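PDB 2X12: fimbriae-associated protein FAP1 from Streptococcus parasanguinis, which forms serine-rich cell-wall-anchored fimbriae that probably mediate bacterial adhesion and biofilm formation. Local coordinates for residues Pro299-Gly311 with Pro319-Gly331. Residues are numbered along the deposited sequence; the frame is centred on the assembly and turned at random.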
loop_
_atom_site.group_PDB
_atom_site.type_symbol
_atom_site.label_atom_id
_atom_site.label_comp_id
_atom_site.label_asym_id
_atom_site.label_seq_id
_atom_site.Cartn_x
_atom_site.Cartn_y
_atom_site.Cartn_z
ATOM N N PRO A 299 2.362 0.403 17.973
ATOM C CA PRO A 299 3.143 -0.147 16.832
ATOM C C PRO A 299 2.789 -1.561 16.392
ATOM O O PRO A 299 3.433 -2.087 15.465
ATOM C CB PRO A 299 4.559 -0.176 17.380
ATOM C CG PRO A 299 4.378 -0.441 18.821
ATOM C CD PRO A 299 3.117 0.286 19.233
ATOM N N HIS A 300 1.812 -2.180 17.050
ATOM C CA HIS A 300 1.447 -3.533 16.742
ATOM C C HIS A 300 0.101 -3.557 16.062
ATOM O O HIS A 300 -0.941 -3.620 16.701
ATOM C CB HIS A 300 1.401 -4.357 18.002
ATOM C CG HIS A 300 1.363 -5.828 17.750
ATOM N ND1 HIS A 300 2.429 -6.525 17.213
ATOM C CD2 HIS A 300 0.383 -6.739 17.972
ATOM C CE1 HIS A 300 2.105 -7.807 17.134
ATOM N NE2 HIS A 300 0.869 -7.961 17.573
ATOM N N PHE A 301 0.120 -3.533 14.742
ATOM C CA PHE A 301 -1.135 -3.550 14.011
ATOM C C PHE A 301 -1.066 -4.291 12.692
ATOM O O PHE A 301 -0.004 -4.392 12.117
ATOM C CB PHE A 301 -1.620 -2.126 13.791
ATOM C CG PHE A 301 -0.672 -1.268 13.040
ATOM C CD1 PHE A 301 0.338 -0.608 13.698
ATOM C CD2 PHE A 301 -0.813 -1.094 11.709
ATOM C CE1 PHE A 301 1.210 0.201 13.026
ATOM C CE2 PHE A 301 0.049 -0.284 11.025
ATOM C CZ PHE A 301 1.058 0.382 11.689
ATOM N N TYR A 302 -2.210 -4.800 12.237
ATOM C CA TYR A 302 -2.250 -5.554 10.993
ATOM C C TYR A 302 -3.487 -5.099 10.287
ATOM O O TYR A 302 -4.570 -5.496 10.652
ATOM C CB TYR A 302 -2.283 -7.042 11.288
ATOM C CG TYR A 302 -2.089 -7.998 10.126
ATOM C CD1 TYR A 302 -0.844 -8.401 9.724
ATOM C CD2 TYR A 302 -3.154 -8.574 9.500
ATOM C CE1 TYR A 302 -0.676 -9.283 8.689
ATOM C CE2 TYR A 302 -2.984 -9.488 8.466
ATOM C CZ TYR A 302 -1.751 -9.830 8.072
ATOM O OH TYR A 302 -1.618 -10.764 7.069
ATOM N N GLU A 303 -3.319 -4.193 9.336
ATOM C CA GLU A 303 -4.415 -3.652 8.550
ATOM C C GLU A 303 -4.171 -4.122 7.139
ATOM O O GLU A 303 -3.487 -3.467 6.340
ATOM C CB GLU A 303 -4.419 -2.140 8.663
ATOM C CG GLU A 303 -4.578 -1.652 10.103
ATOM C CD GLU A 303 -5.918 -2.077 10.759
ATOM O OE1 GLU A 303 -6.849 -2.472 9.983
ATOM O OE2 GLU A 303 -6.006 -2.032 12.033
ATOM N N ASP A 304 -4.627 -5.360 6.925
ATOM C CA ASP A 304 -4.841 -5.949 5.601
ATOM C C ASP A 304 -6.101 -5.268 5.218
ATOM O O ASP A 304 -6.601 -4.450 6.021
ATOM C CB ASP A 304 -5.056 -7.455 5.698
ATOM C CG ASP A 304 -6.229 -7.850 6.606
ATOM O OD1 ASP A 304 -7.025 -6.970 6.979
ATOM O OD2 ASP A 304 -6.376 -9.072 6.937
ATOM N N GLY A 305 -6.683 -5.565 4.076
ATOM C CA GLY A 305 -7.917 -4.836 3.763
ATOM C C GLY A 305 -9.139 -5.669 3.964
ATOM O O GLY A 305 -10.097 -5.564 3.199
ATOM N N SER A 306 -9.119 -6.534 4.959
ATOM C CA SER A 306 -10.060 -7.630 4.921
ATOM C C SER A 306 -11.485 -7.191 5.200
ATOM O O SER A 306 -12.390 -7.860 4.782
ATOM C CB SER A 306 -9.656 -8.721 5.890
ATOM O OG SER A 306 -9.357 -8.163 7.142
ATOM N N LYS A 307 -11.682 -6.107 5.939
ATOM C CA LYS A 307 -13.017 -5.562 6.166
ATOM C C LYS A 307 -13.118 -4.342 5.311
ATOM O O LYS A 307 -12.146 -3.631 5.162
ATOM C CB LYS A 307 -13.194 -5.162 7.628
ATOM C CG LYS A 307 -13.568 -6.347 8.581
ATOM C CD LYS A 307 -12.931 -6.218 10.005
ATOM C CE LYS A 307 -13.943 -6.059 11.188
ATOM N NZ LYS A 307 -13.474 -4.909 12.115
ATOM N N GLY A 308 -14.285 -4.073 4.748
ATOM C CA GLY A 308 -14.438 -2.905 3.873
ATOM C C GLY A 308 -15.818 -2.772 3.288
ATOM O O GLY A 308 -16.659 -3.615 3.519
ATOM N N ASN A 309 -16.070 -1.700 2.554
ATOM C CA ASN A 309 -17.385 -1.491 1.932
ATOM C C ASN A 309 -17.244 -0.476 0.802
ATOM O O ASN A 309 -16.117 -0.134 0.441
ATOM C CB ASN A 309 -18.402 -1.021 2.979
ATOM C CG ASN A 309 -19.852 -1.371 2.623
ATOM O OD1 ASN A 309 -20.190 -1.551 1.458
ATOM N ND2 ASN A 309 -20.713 -1.437 3.631
ATOM N N TYR A 310 -18.360 0.013 0.262
ATOM C CA TYR A 310 -18.325 0.869 -0.899
ATOM C C TYR A 310 -18.967 2.238 -0.692
ATOM O O TYR A 310 -20.011 2.348 -0.092
ATOM C CB TYR A 310 -19.031 0.171 -2.045
ATOM C CG TYR A 310 -18.300 -1.035 -2.557
ATOM C CD1 TYR A 310 -18.665 -2.312 -2.177
ATOM C CD2 TYR A 310 -17.234 -0.894 -3.424
ATOM C CE1 TYR A 310 -17.986 -3.407 -2.639
ATOM C CE2 TYR A 310 -16.563 -1.973 -3.893
ATOM C CZ TYR A 310 -16.930 -3.222 -3.493
ATOM O OH TYR A 310 -16.204 -4.273 -3.998
ATOM N N GLY A 311 -18.333 3.270 -1.247
ATOM C CA GLY A 311 -18.855 4.639 -1.249
ATOM C C GLY A 311 -18.788 5.272 -2.636
ATOM O O GLY A 311 -18.932 4.567 -3.641
ATOM N N PRO A 319 -14.394 1.384 -3.424
ATOM C CA PRO A 319 -14.313 0.629 -2.201
ATOM C C PRO A 319 -13.495 1.345 -1.129
ATOM O O PRO A 319 -12.503 1.991 -1.432
ATOM C CB PRO A 319 -13.558 -0.625 -2.641
ATOM C CG PRO A 319 -12.625 -0.118 -3.653
ATOM C CD PRO A 319 -13.337 1.012 -4.366
ATOM N N TYR A 320 -13.878 1.191 0.126
ATOM C CA TYR A 320 -13.062 1.736 1.192
ATOM C C TYR A 320 -12.748 0.705 2.212
ATOM O O TYR A 320 -13.520 -0.249 2.345
ATOM C CB TYR A 320 -13.743 2.931 1.855
ATOM C CG TYR A 320 -15.066 2.694 2.505
ATOM C CD1 TYR A 320 -16.244 2.962 1.824
ATOM C CD2 TYR A 320 -15.147 2.284 3.820
ATOM C CE1 TYR A 320 -17.473 2.780 2.420
ATOM C CE2 TYR A 320 -16.377 2.099 4.432
ATOM C CZ TYR A 320 -17.535 2.357 3.733
ATOM O OH TYR A 320 -18.756 2.175 4.325
ATOM N N VAL A 321 -11.639 0.914 2.941
ATOM C CA VAL A 321 -11.229 0.015 4.041
ATOM C C VAL A 321 -11.772 0.385 5.423
ATOM O O VAL A 321 -11.824 1.577 5.800
ATOM C CB VAL A 321 -9.706 -0.031 4.171
ATOM C CG1 VAL A 321 -9.309 -0.873 5.399
ATOM C CG2 VAL A 321 -9.080 -0.577 2.889
ATOM N N ILE A 322 -12.178 -0.639 6.160
ATOM C CA ILE A 322 -12.554 -0.496 7.552
ATOM C C ILE A 322 -11.426 -1.070 8.399
ATOM O O ILE A 322 -10.920 -2.195 8.150
ATOM C CB ILE A 322 -13.838 -1.242 7.881
ATOM C CG1 ILE A 322 -15.054 -0.523 7.278
ATOM C CG2 ILE A 322 -14.004 -1.388 9.402
ATOM C CD1 ILE A 322 -16.210 -1.464 6.849
ATOM N N ALA A 323 -11.035 -0.323 9.425
ATOM C CA ALA A 323 -9.865 -0.719 10.160
ATOM C C ALA A 323 -10.214 -1.956 10.923
ATOM O O ALA A 323 -11.360 -2.131 11.319
ATOM C CB ALA A 323 -9.434 0.385 11.074
ATOM N N ASN A 324 -9.237 -2.838 11.088
ATOM C CA ASN A 324 -9.434 -4.046 11.887
ATOM C C ASN A 324 -9.490 -3.668 13.374
ATOM O O ASN A 324 -10.216 -4.254 14.158
ATOM C CB ASN A 324 -8.323 -5.081 11.599
ATOM C CG ASN A 324 -8.402 -5.653 10.182
ATOM O OD1 ASN A 324 -9.486 -5.762 9.603
ATOM N ND2 ASN A 324 -7.251 -5.998 9.608
ATOM N N ASP A 325 -8.698 -2.675 13.728
ATOM C CA ASP A 325 -8.654 -2.154 15.059
ATOM C C ASP A 325 -8.347 -0.660 15.039
ATOM O O ASP A 325 -9.231 0.178 14.822
ATOM C CB ASP A 325 -7.573 -2.885 15.881
ATOM C CG ASP A 325 -8.165 -3.764 17.006
ATOM O OD1 ASP A 325 -7.946 -5.030 16.908
ATOM O OD2 ASP A 325 -8.818 -3.181 17.956
ATOM N N SER A 326 -7.067 -0.349 15.211
ATOM C CA SER A 326 -6.627 0.948 15.689
ATOM C C SER A 326 -5.901 1.707 14.592
ATOM O O SER A 326 -5.410 2.832 14.804
ATOM C CB SER A 326 -5.699 0.733 16.888
ATOM O OG SER A 326 -4.583 -0.031 16.457
ATOM N N GLY A 327 -5.806 1.061 13.436
ATOM C CA GLY A 327 -5.282 1.687 12.248
ATOM C C GLY A 327 -6.246 2.731 11.746
ATOM O O GLY A 327 -7.463 2.671 12.020
ATOM N N THR A 328 -5.703 3.713 11.047
ATOM C CA THR A 328 -6.518 4.778 10.505
ATOM C C THR A 328 -5.823 5.316 9.255
ATOM O O THR A 328 -4.713 4.909 8.934
ATOM C CB THR A 328 -6.794 5.884 11.572
ATOM O OG1 THR A 328 -7.915 6.706 11.206
ATOM C CG2 THR A 328 -5.578 6.734 11.746
ATOM N N ALA A 329 -6.505 6.228 8.562
ATOM C CA ALA A 329 -6.079 6.738 7.252
ATOM C C ALA A 329 -5.553 5.625 6.359
ATOM O O ALA A 329 -4.516 5.764 5.770
ATOM C CB ALA A 329 -5.052 7.788 7.402
ATOM N N ILE A 330 -6.266 4.512 6.278
ATOM C CA ILE A 330 -5.815 3.427 5.423
ATOM C C ILE A 330 -6.190 3.614 3.969
ATOM O O ILE A 330 -7.297 4.024 3.634
ATOM C CB ILE A 330 -6.421 2.131 5.847
ATOM C CG1 ILE A 330 -5.960 1.804 7.266
ATOM C CG2 ILE A 330 -6.016 1.082 4.900
ATOM C CD1 ILE A 330 -6.692 0.647 7.926
ATOM N N GLY A 331 -5.281 3.306 3.068
ATOM C CA GLY A 331 -5.614 3.336 1.642
ATOM C C GLY A 331 -4.547 2.587 0.907
ATOM O O GLY A 331 -3.524 2.216 1.497
#
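Glu303 reaches from its own loop into the loop 323-326 and bonds backbone N-H groups there. Followed outward, its CB rests on Ile330 CD1 at 3.7 Å, the two side chains crossing at about a right angle. CG lies against the same methyl and near CA of Gly327. The chain then bends at chi2 (-62°), and the carboxylate comes up against the backbone N-H groups of Asn324 and Asp325. There OE1 takes the N-H of Asn324 through its syn lone pair, an almost straight bond of 2.7 Å from OE1 to Asn324 N. OE2, also by its syn lone pair, accepts from Asp325 N, with a weak bond from Gly327 N added.

The Asn324 side chain runs past Glu303 in the opposite direction and bonds the residues before and after it. Both bonds of its ND2 lie in the amide plane: one to Tyr302 O at 2.9 Å, the other to Asp304 OD1 at 2.8 Å, so the amide is fixed in rotation. Its plane stands 84° from the Asp304 carboxylate, and ND2 meets Asp304 OD1 from above the carboxylate plane. The same oxygen accepts from Ser306 N, making an Asx turn, and from Ser306 OG, while Asp304 OD2 is bonded to Asn249 and Ser251.

Farther along, Asn309 and Tyr320 exchange backbone bonds, and Asn309 O sits 3.4 Å above the Tyr320 ring plane, toward its rim. Tyr310 CE2 meets Pro319 CB in the neighbouring non-hydrogen-bonded pair. Strands 307-311 and 319-322 thus form an antiparallel beta hairpin, with two loops beyond its open end tied by the Glu303 carboxylate and the Asn324 amide.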